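Side-chain contact in uncharacterized protein (Bacteroides ovatus, PDB 4IRT), which is of unknown function but is a putative neuraminidase with a BNR repeat-like domain: residues A[195-200]-A[205-210]. Residues are numbered along the deposited sequence; the frame is centred on the assembly and turned at random.
Sequences WVWRET and TNHDIC
His207 NE2 gives a nearly straight hydrogen bond to Glu199 OE1 at 2.7 Å. The carboxylate oxygen lies close to the imidazole plane and is met on its anti side, but with the donor tilted well out of the carboxylate plane. Through its other nitrogen, ND1, His207 donates to Asp208 OD2, so both ring nitrogens are held and the imidazole cannot easily turn. Its CG sits between the backbone N and the carbonyl carbon (chi1 59°), which brings one ring face under Trp197 CB, 3.8 Å from the ring centroid. A leucine in place of His207 would probably leave Glu199 OE1 and Asp208 OD2 without these two N-H donors, though each carboxylate keeps a partner on its other oxygen. Glu199 OE2 also forms a salt bridge with Arg177.

On the sheet face that carries Trp195, Trp197, His207 and Cys210, Cys210 CB lies over the six-membered ring of Trp195, 3.6 Å from its centroid. Cys210 SG is 3.5 Å from Trp197 NE1, whose hydrogen bond goes to Tyr240. On the other face of the sheet, Arg198 NE donates to Asn206 OD1 at 2.8 Å, at the edge of the guanidinium. Asn252 receives bonds from both of these side chains. Near the turn, Thr200 N bonds to Thr205 OG1 at 3.0 Å, while that hydroxyl also pairs with His202 O.

The backbones form an antiparallel hairpin with a beta bulge between the Trp195–Cys210 and Trp197–His207 pairs. Strands 191-198 and 206-214 are the two inner strands of a four-stranded antiparallel sheet, consistent with a beta-propeller blade. Strand 178-185 flanks the first, and strand 239-242 the second.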
loop_
_atom_site.group_PDB
_atom_site.type_symbol
_atom_site.label_atom_id
_atom_site.label_comp_id
_atom_site.label_asym_id
_atom_site.label_seq_id
_atom_site.Cartn_x
_atom_site.Cartn_y
_atom_site.Cartn_z
ATOM N N TRP A 195 8.327 -8.058 -4.141
ATOM C CA TRP A 195 7.673 -9.069 -3.324
ATOM C C TRP A 195 8.654 -9.847 -2.490
ATOM O O TRP A 195 9.839 -9.817 -2.761
ATOM C CB TRP A 195 6.845 -10.029 -4.188
ATOM C CG TRP A 195 7.580 -10.952 -5.085
ATOM C CD1 TRP A 195 7.885 -12.289 -4.824
ATOM C CD2 TRP A 195 8.036 -10.695 -6.423
ATOM N NE1 TRP A 195 8.514 -12.843 -5.909
ATOM C CE2 TRP A 195 8.619 -11.900 -6.904
ATOM C CE3 TRP A 195 8.059 -9.560 -7.246
ATOM C CZ2 TRP A 195 9.229 -11.987 -8.158
ATOM C CZ3 TRP A 195 8.654 -9.656 -8.535
ATOM C CH2 TRP A 195 9.218 -10.859 -8.967
ATOM N N VAL A 196 8.123 -10.537 -1.490
ATOM C CA VAL A 196 8.861 -11.529 -0.711
ATOM C C VAL A 196 8.186 -12.865 -0.972
ATOM O O VAL A 196 6.985 -12.932 -1.315
ATOM C CB VAL A 196 8.845 -11.229 0.815
ATOM C CG1 VAL A 196 9.322 -9.786 1.069
ATOM C CG2 VAL A 196 7.473 -11.483 1.419
ATOM N N TRP A 197 8.967 -13.922 -0.861
ATOM C CA TRP A 197 8.414 -15.233 -0.899
ATOM C C TRP A 197 7.980 -15.625 0.482
ATOM O O TRP A 197 8.582 -15.210 1.475
ATOM C CB TRP A 197 9.451 -16.229 -1.368
ATOM C CG TRP A 197 9.929 -16.010 -2.774
ATOM C CD1 TRP A 197 11.198 -15.702 -3.158
ATOM C CD2 TRP A 197 9.165 -16.146 -3.989
ATOM N NE1 TRP A 197 11.275 -15.628 -4.536
ATOM C CE2 TRP A 197 10.042 -15.903 -5.064
ATOM C CE3 TRP A 197 7.832 -16.473 -4.270
ATOM C CZ2 TRP A 197 9.627 -15.981 -6.421
ATOM C CZ3 TRP A 197 7.433 -16.550 -5.599
ATOM C CH2 TRP A 197 8.325 -16.297 -6.653
ATOM N N ARG A 198 6.929 -16.435 0.565
ATOM C CA ARG A 198 6.669 -17.140 1.815
ATOM C C ARG A 198 6.616 -18.621 1.510
ATOM O O ARG A 198 5.750 -19.077 0.773
ATOM C CB ARG A 198 5.385 -16.745 2.512
ATOM C CG ARG A 198 5.397 -17.365 3.908
ATOM C CD ARG A 198 4.163 -17.151 4.718
ATOM N NE ARG A 198 4.079 -15.796 5.235
ATOM C CZ ARG A 198 3.099 -15.388 6.016
ATOM N NH1 ARG A 198 2.176 -16.257 6.416
ATOM N NH2 ARG A 198 3.040 -14.128 6.420
ATOM N N GLU A 199 7.503 -19.365 2.135
ATOM C CA GLU A 199 7.741 -20.727 1.765
ATOM C C GLU A 199 6.602 -21.672 2.181
ATOM O O GLU A 199 6.218 -22.525 1.394
ATOM C CB GLU A 199 9.094 -21.168 2.308
ATOM C CG GLU A 199 9.767 -22.244 1.510
ATOM C CD GLU A 199 9.901 -21.962 0.009
ATOM O OE1 GLU A 199 10.004 -20.818 -0.462
ATOM O OE2 GLU A 199 9.971 -22.938 -0.727
ATOM N N THR A 200 6.014 -21.465 3.373
ATOM C CA THR A 200 4.895 -22.282 3.827
ATOM C C THR A 200 3.952 -21.460 4.719
ATOM O O THR A 200 3.960 -20.241 4.673
ATOM C CB THR A 200 5.417 -23.606 4.476
ATOM O OG1 THR A 200 4.336 -24.522 4.763
ATOM C CG2 THR A 200 6.215 -23.326 5.760
ATOM N N THR A 205 8.760 -18.062 7.615
ATOM C CA THR A 205 9.252 -18.649 6.387
ATOM C C THR A 205 9.214 -17.656 5.205
ATOM O O THR A 205 9.449 -18.049 4.063
ATOM C CB THR A 205 8.546 -19.992 6.028
ATOM O OG1 THR A 205 7.209 -19.771 5.551
ATOM C CG2 THR A 205 8.522 -20.934 7.225
ATOM N N ASN A 206 8.926 -16.378 5.478
ATOM C CA ASN A 206 9.169 -15.317 4.498
ATOM C C ASN A 206 10.678 -15.275 4.193
ATOM O O ASN A 206 11.514 -15.486 5.088
ATOM C CB ASN A 206 8.812 -13.929 5.055
ATOM C CG ASN A 206 7.330 -13.682 5.214
ATOM O OD1 ASN A 206 6.457 -14.360 4.616
ATOM N ND2 ASN A 206 7.024 -12.660 6.032
ATOM N N HIS A 207 11.004 -15.037 2.935
ATOM C CA HIS A 207 12.385 -14.833 2.556
ATOM C C HIS A 207 12.506 -14.065 1.255
ATOM O O HIS A 207 11.645 -14.185 0.372
ATOM C CB HIS A 207 13.118 -16.176 2.461
ATOM C CG HIS A 207 12.533 -17.137 1.468
ATOM N ND1 HIS A 207 13.003 -17.247 0.174
ATOM C CD2 HIS A 207 11.555 -18.062 1.590
ATOM C CE1 HIS A 207 12.327 -18.192 -0.460
ATOM N NE2 HIS A 207 11.438 -18.702 0.378
ATOM N N ASP A 208 13.594 -13.290 1.165
ATOM C CA ASP A 208 14.014 -12.549 -0.033
ATOM C C ASP A 208 13.112 -11.369 -0.410
ATOM O O ASP A 208 11.951 -11.299 -0.008
ATOM C CB ASP A 208 14.152 -13.509 -1.241
ATOM C CG ASP A 208 15.204 -14.578 -1.010
ATOM O OD1 ASP A 208 16.342 -14.247 -0.588
ATOM O OD2 ASP A 208 14.895 -15.770 -1.243
ATOM N N ILE A 209 13.704 -10.431 -1.145
ATOM C CA ILE A 209 13.001 -9.337 -1.798
ATOM C C ILE A 209 13.338 -9.358 -3.279
ATOM O O ILE A 209 14.519 -9.217 -3.666
ATOM C CB ILE A 209 13.364 -7.953 -1.197
ATOM C CG1 ILE A 209 13.156 -7.975 0.335
ATOM C CG2 ILE A 209 12.521 -6.859 -1.856
ATOM C CD1 ILE A 209 13.385 -6.654 1.052
ATOM N N CYS A 210 12.306 -9.492 -4.101
ATOM C CA CYS A 210 12.459 -9.628 -5.551
ATOM C C CYS A 210 11.806 -8.431 -6.268
ATOM O O CYS A 210 11.019 -7.710 -5.689
ATOM C CB CYS A 210 11.819 -10.936 -6.038
ATOM S SG CYS A 210 12.577 -12.449 -5.358
#